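Local structure of aldehyde dehydrogenase (Anabaena variabilis, 4H7N) at residues A[199-204]-A[223-228]; A[157-162]-A[186-191]. The protein probably catalyses the NAD+-dependent oxidation of aldehydes to carboxylic acids. All coordinates share one frame; numbering follows the deposited sequence.

Contact 1 (A[199-204]-A[223-228]); sequences LINYVD and ARRFIP
Arg225 reaches the carbonyls of Ile200 and Val203 because its chain leaves with CG anti to the carbonyl carbon (chi1 -65°) and then bends at chi2 and chi3, which turns the guanidinium side-on to the turn at 200-203. Ile227 has CG1 between its backbone N and carbonyl carbon (chi1 66°), and this brings CD1, the chain extended at chi2, to 3.9 Å from Val203 O. Arg225 grips one oxygen with two nitrogens: NE lies 3.0 Å from Ile200 O, tilted from the carbonyl plane, and NH2 lies 2.9 Å from that oxygen, in the plane. NH2 also makes a weak, strongly bent bond to Val203 O (2.8 Å). Asn201 O sits over one face of the guanidinium, 3.2 Å from Arg225 CZ. The Asn201 side chain crosses the arginine at about a right angle, and OD1 touches Arg225 CD at 3.4 Å. Beside these polar contacts Ile227 CD1 meets Val203 CG2 at 4.2 Å; Asp204 O rests against Pro228 CD (3.2 Å). With an alanine for Arg225, Ile200 O and Val203 O are likely to lose these donors, and the turn its tie to helix 212-225. Arg225 NH1 binds a glycerol, probably from the crystallisation liquor, while the carboxylate of Asp204 turns to Arg38 in a salt bridge. Phe226, with positive phi, closes helix 212-225 in a Schellman motif, and its ring meets that of Phe437 of the second subunit, the planes about 25° apart. The contact thus joins the C-terminal ends of helices 193-200 and 212-225, where the chain passes from each into a strand, 205-209 and 229-232, that pair in parallel, as in the Rossmann-like alpha/beta domain of aldehyde dehydrogenases.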
loop_
_atom_site.group_PDB
_atom_site.type_symbol
_atom_site.label_atom_id
_atom_site.label_comp_id
_atom_site.label_asym_id
_atom_site.label_seq_id
_atom_site.Cartn_x
_atom_site.Cartn_y
_atom_site.Cartn_z
ATOM N N LEU A 199 16.088 5.000 -11.990
ATOM C CA LEU A 199 16.136 4.180 -10.792
ATOM C C LEU A 199 14.906 3.394 -10.549
ATOM O O LEU A 199 14.996 2.276 -10.068
ATOM C CB LEU A 199 16.389 5.094 -9.577
ATOM C CG LEU A 199 16.575 4.440 -8.227
ATOM C CD1 LEU A 199 17.808 3.547 -8.297
ATOM C CD2 LEU A 199 16.717 5.554 -7.199
ATOM N N ILE A 200 13.741 3.962 -10.846
ATOM C CA ILE A 200 12.486 3.234 -10.648
ATOM C C ILE A 200 12.455 1.934 -11.455
ATOM O O ILE A 200 11.820 0.927 -11.018
ATOM C CB ILE A 200 11.280 4.135 -10.984
ATOM C CG1 ILE A 200 11.200 5.290 -9.986
ATOM C CG2 ILE A 200 9.992 3.345 -11.032
ATOM C CD1 ILE A 200 10.284 6.422 -10.426
ATOM N N ASN A 201 13.133 1.910 -12.603
ATOM C CA ASN A 201 13.267 0.648 -13.344
ATOM C C ASN A 201 14.057 -0.460 -12.699
ATOM O O ASN A 201 13.920 -1.567 -13.162
ATOM C CB ASN A 201 13.782 0.827 -14.738
ATOM C CG ASN A 201 12.887 1.707 -15.554
ATOM O OD1 ASN A 201 11.671 1.696 -15.400
ATOM N ND2 ASN A 201 13.500 2.557 -16.354
ATOM N N TYR A 202 14.826 -0.194 -11.640
ATOM C CA TYR A 202 15.746 -1.196 -11.087
ATOM C C TYR A 202 15.424 -1.711 -9.666
ATOM O O TYR A 202 16.028 -2.693 -9.215
ATOM C CB TYR A 202 17.188 -0.660 -11.104
ATOM C CG TYR A 202 17.594 -0.209 -12.486
ATOM C CD1 TYR A 202 17.569 -1.102 -13.573
ATOM C CD2 TYR A 202 17.897 1.110 -12.742
ATOM C CE1 TYR A 202 17.878 -0.674 -14.870
ATOM C CE2 TYR A 202 18.225 1.551 -14.024
ATOM C CZ TYR A 202 18.201 0.663 -15.087
ATOM O OH TYR A 202 18.527 1.116 -16.351
ATOM N N VAL A 203 14.490 -1.060 -8.985
ATOM C CA VAL A 203 14.218 -1.323 -7.587
ATOM C C VAL A 203 12.930 -2.134 -7.414
ATOM O O VAL A 203 12.174 -2.335 -8.370
ATOM C CB VAL A 203 14.190 -0.016 -6.793
ATOM C CG1 VAL A 203 15.547 0.718 -6.924
ATOM C CG2 VAL A 203 13.080 0.908 -7.179
ATOM N N ASP A 204 12.710 -2.593 -6.195
ATOM C CA ASP A 204 11.552 -3.409 -5.824
ATOM C C ASP A 204 10.463 -2.591 -5.146
ATOM O O ASP A 204 9.358 -3.075 -4.915
ATOM C CB ASP A 204 12.005 -4.503 -4.859
ATOM C CG ASP A 204 13.068 -5.417 -5.469
ATOM O OD1 ASP A 204 12.994 -5.724 -6.662
ATOM O OD2 ASP A 204 14.068 -5.755 -4.790
ATOM N N ALA A 223 3.456 1.670 -11.051
ATOM C CA ALA A 223 2.400 0.730 -11.376
ATOM C C ALA A 223 2.769 -0.098 -12.619
ATOM O O ALA A 223 2.515 -1.286 -12.636
ATOM C CB ALA A 223 1.053 1.437 -11.590
ATOM N N ARG A 224 3.331 0.526 -13.649
ATOM C CA ARG A 224 3.723 -0.187 -14.854
ATOM C C ARG A 224 4.834 -1.170 -14.584
ATOM O O ARG A 224 4.880 -2.218 -15.196
ATOM C CB ARG A 224 4.237 0.768 -15.919
ATOM C CG ARG A 224 3.154 1.514 -16.646
ATOM C CD ARG A 224 3.707 2.179 -17.924
ATOM N NE ARG A 224 4.417 3.396 -17.568
ATOM C CZ ARG A 224 3.807 4.552 -17.296
ATOM N NH1 ARG A 224 2.471 4.637 -17.359
ATOM N NH2 ARG A 224 4.527 5.627 -16.979
ATOM N N ARG A 225 5.718 -0.852 -13.660
ATOM C CA ARG A 225 6.725 -1.800 -13.221
ATOM C C ARG A 225 6.193 -2.853 -12.248
ATOM O O ARG A 225 6.850 -3.838 -11.999
ATOM C CB ARG A 225 7.867 -1.037 -12.627
ATOM C CG ARG A 225 8.513 -0.198 -13.746
ATOM C CD ARG A 225 9.797 -0.892 -14.149
ATOM N NE ARG A 225 10.431 -0.993 -12.848
ATOM C CZ ARG A 225 10.908 -2.080 -12.230
ATOM N NH1 ARG A 225 11.051 -3.251 -12.852
ATOM N NH2 ARG A 225 11.374 -1.897 -10.993
ATOM N N PHE A 226 4.990 -2.635 -11.730
ATOM C CA PHE A 226 4.349 -3.500 -10.728
ATOM C C PHE A 226 5.175 -3.586 -9.437
ATOM O O PHE A 226 5.419 -4.679 -8.908
ATOM C CB PHE A 226 3.997 -4.877 -11.281
ATOM C CG PHE A 226 2.832 -5.520 -10.587
ATOM C CD1 PHE A 226 1.555 -5.112 -10.851
ATOM C CD2 PHE A 226 3.021 -6.509 -9.638
ATOM C CE1 PHE A 226 0.480 -5.713 -10.249
ATOM C CE2 PHE A 226 1.949 -7.075 -8.992
ATOM C CZ PHE A 226 0.663 -6.667 -9.305
ATOM N N ILE A 227 5.541 -2.417 -8.914
ATOM C CA ILE A 227 6.128 -2.310 -7.583
ATOM C C ILE A 227 5.360 -1.331 -6.672
ATOM O O ILE A 227 4.690 -0.410 -7.131
ATOM C CB ILE A 227 7.605 -1.860 -7.651
ATOM C CG1 ILE A 227 7.720 -0.441 -8.193
ATOM C CG2 ILE A 227 8.472 -2.810 -8.464
ATOM C CD1 ILE A 227 9.104 0.126 -8.138
ATOM N N PRO A 228 5.461 -1.515 -5.355
ATOM C CA PRO A 228 4.878 -0.587 -4.424
ATOM C C PRO A 228 5.520 0.784 -4.518
ATOM O O PRO A 228 6.743 0.900 -4.717
ATOM C CB PRO A 228 5.220 -1.175 -3.064
ATOM C CG PRO A 228 5.623 -2.583 -3.327
ATOM C CD PRO A 228 6.203 -2.580 -4.687
#

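Contact 2 (A[157-162]-A[186-191]); sequences VVVKPS and LIFVEG
Val157, Val159, Ile187 and Val189 link the two segments through their backbones, in parallel register. Ile187 N donates to Val157 O at 2.9 Å, Val159 N to Ile187 O at 2.8 Å, and Val189 N to Val159 O, all three nearly straight. CA-H...O contacts fill in between them. Side chains then pack on both faces of the sheet. On one, Val159 CB lies 4.0 Å from Phe188 CD1, the two side chains running side by side in the same direction, and Val159 CG2 meets Leu186 CD1 at 3.9 Å. On the other, Val158 CG1 touches Val189 CG2 at 3.8 Å, helped by a Val158 rotamer that holds CG1 anti to the backbone N (chi1 -175°), while its CG2 reaches Ile187 CB. These strands, with helix 169-176 between them in the chain, form a beta-alpha-beta unit of the Rossmann-like domain that in this family binds NAD. Next along the strand, the Lys160 chain, bent at chi2, chi3 and chi4, runs on toward the following loop and crosses Val189 at about a right angle. Its NZ spans two carbonyls, donating to Gly191 O at 2.8 Å and to Pro161 O at 3.0 Å from above each carbonyl plane. A water takes the N-H of Gly191 and donates to Pro161 O, so Pro161 O receives two donors, the lysine and the water. At the backbone angles of Gly191 a CB would collide with the carbonyl O of Glu190, which calls for glycine. Farther out, Val158 and Lys160 bond through their backbones to strand 118-134. Helices 147-153 and 169-176 pack over the Val159 and Phe188 side, and helix 27-46 over Ile187 and Val189.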
loop_
_atom_site.group_PDB
_atom_site.type_symbol
_atom_site.label_atom_id
_atom_site.label_comp_id
_atom_site.label_asym_id
_atom_site.label_seq_id
_atom_site.Cartn_x
_atom_site.Cartn_y
_atom_site.Cartn_z
ATOM N N VAL A 157 19.277 0.013 0.052
ATOM C CA VAL A 157 18.593 1.227 -0.306
ATOM C C VAL A 157 19.490 2.048 -1.229
ATOM O O VAL A 157 20.684 2.261 -0.908
ATOM C CB VAL A 157 18.257 2.072 0.931
ATOM C CG1 VAL A 157 17.469 3.300 0.521
ATOM C CG2 VAL A 157 17.509 1.271 1.989
ATOM N N VAL A 158 18.941 2.460 -2.371
ATOM C CA VAL A 158 19.591 3.454 -3.264
ATOM C C VAL A 158 18.920 4.810 -3.092
ATOM O O VAL A 158 17.725 4.945 -3.288
ATOM C CB VAL A 158 19.507 3.050 -4.746
ATOM C CG1 VAL A 158 20.279 4.033 -5.597
ATOM C CG2 VAL A 158 20.158 1.720 -4.947
ATOM N N VAL A 159 19.672 5.799 -2.667
ATOM C CA VAL A 159 19.157 7.086 -2.383
ATOM C C VAL A 159 19.631 8.087 -3.436
ATOM O O VAL A 159 20.830 8.216 -3.655
ATOM C CB VAL A 159 19.667 7.587 -0.983
ATOM C CG1 VAL A 159 19.150 8.994 -0.651
ATOM C CG2 VAL A 159 19.284 6.606 0.083
ATOM N N LYS A 160 18.682 8.789 -4.036
ATOM C CA LYS A 160 18.918 9.824 -5.048
ATOM C C LYS A 160 18.348 11.149 -4.558
ATOM O O LYS A 160 17.171 11.463 -4.765
ATOM C CB LYS A 160 18.306 9.474 -6.453
ATOM C CG LYS A 160 18.963 10.397 -7.480
ATOM C CD LYS A 160 18.114 10.930 -8.603
ATOM C CE LYS A 160 16.929 11.748 -8.149
ATOM N NZ LYS A 160 17.319 13.129 -8.062
ATOM N N PRO A 161 19.165 11.921 -3.871
ATOM C CA PRO A 161 18.717 13.261 -3.466
ATOM C C PRO A 161 18.606 14.214 -4.656
ATOM O O PRO A 161 19.067 13.895 -5.722
ATOM C CB PRO A 161 19.784 13.727 -2.463
ATOM C CG PRO A 161 20.724 12.580 -2.289
ATOM C CD PRO A 161 20.566 11.677 -3.490
ATOM N N SER A 162 17.920 15.326 -4.469
ATOM C CA SER A 162 17.711 16.332 -5.513
ATOM C C SER A 162 19.039 16.904 -5.877
ATOM O O SER A 162 19.862 17.183 -5.013
ATOM C CB SER A 162 16.846 17.498 -4.989
ATOM O OG SER A 162 16.794 18.611 -5.903
ATOM N N LEU A 186 23.916 0.614 1.302
ATOM C CA LEU A 186 23.407 1.957 1.248
ATOM C C LEU A 186 24.214 2.624 0.168
ATOM O O LEU A 186 25.440 2.808 0.314
ATOM C CB LEU A 186 23.638 2.669 2.563
ATOM C CG LEU A 186 23.297 4.138 2.546
ATOM C CD1 LEU A 186 21.899 4.417 2.047
ATOM C CD2 LEU A 186 23.458 4.715 3.942
ATOM N N ILE A 187 23.553 2.909 -0.943
ATOM C CA ILE A 187 24.192 3.439 -2.114
ATOM C C ILE A 187 23.621 4.824 -2.394
ATOM O O ILE A 187 22.387 4.979 -2.517
ATOM C CB ILE A 187 23.858 2.548 -3.335
ATOM C CG1 ILE A 187 24.241 1.100 -3.079
ATOM C CG2 ILE A 187 24.602 3.040 -4.554
ATOM C CD1 ILE A 187 25.689 0.885 -2.706
ATOM N N PHE A 188 24.477 5.829 -2.497
ATOM C CA PHE A 188 24.031 7.177 -2.863
ATOM C C PHE A 188 24.324 7.420 -4.356
ATOM O O PHE A 188 25.431 7.124 -4.798
ATOM C CB PHE A 188 24.806 8.223 -2.097
ATOM C CG PHE A 188 24.448 8.271 -0.661
ATOM C CD1 PHE A 188 23.326 8.941 -0.256
ATOM C CD2 PHE A 188 25.219 7.629 0.273
ATOM C CE1 PHE A 188 22.985 8.996 1.070
ATOM C CE2 PHE A 188 24.886 7.675 1.624
ATOM C CZ PHE A 188 23.763 8.357 2.003
ATOM N N VAL A 189 23.345 7.902 -5.098
ATOM C CA VAL A 189 23.532 8.247 -6.499
ATOM C C VAL A 189 23.089 9.684 -6.702
ATOM O O VAL A 189 22.210 10.177 -6.029
ATOM C CB VAL A 189 22.810 7.304 -7.470
ATOM C CG1 VAL A 189 23.320 5.869 -7.302
ATOM C CG2 VAL A 189 21.335 7.306 -7.250
ATOM N N GLU A 190 23.717 10.349 -7.641
ATOM C CA GLU A 190 23.465 11.773 -7.905
ATOM C C GLU A 190 22.719 11.919 -9.209
ATOM O O GLU A 190 22.935 11.127 -10.149
ATOM C CB GLU A 190 24.802 12.494 -8.060
ATOM C CG GLU A 190 25.539 12.695 -6.755
ATOM C CD GLU A 190 27.029 13.037 -6.956
ATOM O OE1 GLU A 190 27.561 12.950 -8.130
ATOM O OE2 GLU A 190 27.658 13.409 -5.917
ATOM N N GLY A 191 21.883 12.939 -9.310
ATOM C CA GLY A 191 21.275 13.218 -10.580
ATOM C C GLY A 191 20.012 13.975 -10.430
ATOM O O GLY A 191 19.567 14.204 -9.312
HETATM O O HOH W 1 21.642 14.376 -6.779
#

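Overall arrangement
Contact 2 is a buried pairing of adjacent parallel strands in the sheet, away from the subunit interface; contact 1 is partly buried, joins the ends of two helices and lies beside the second subunit. Their chemistry follows: 157-162 with 186-191 is held by regular backbone bonds and valine-rich packing, with one lysine tying the loop beyond the strands, whereas 199-204 with 223-228 is held mainly by an arginine side chain reaching backbone carbonyls, with a few apolar contacts beside it. Strand 186-188 leads into helix 193-200, and the two contacts, centres about 16 Å apart, meet where Leu199 CD1 packs on Val158 CG1 at 3.7 Å. Strand 118-134 touches both.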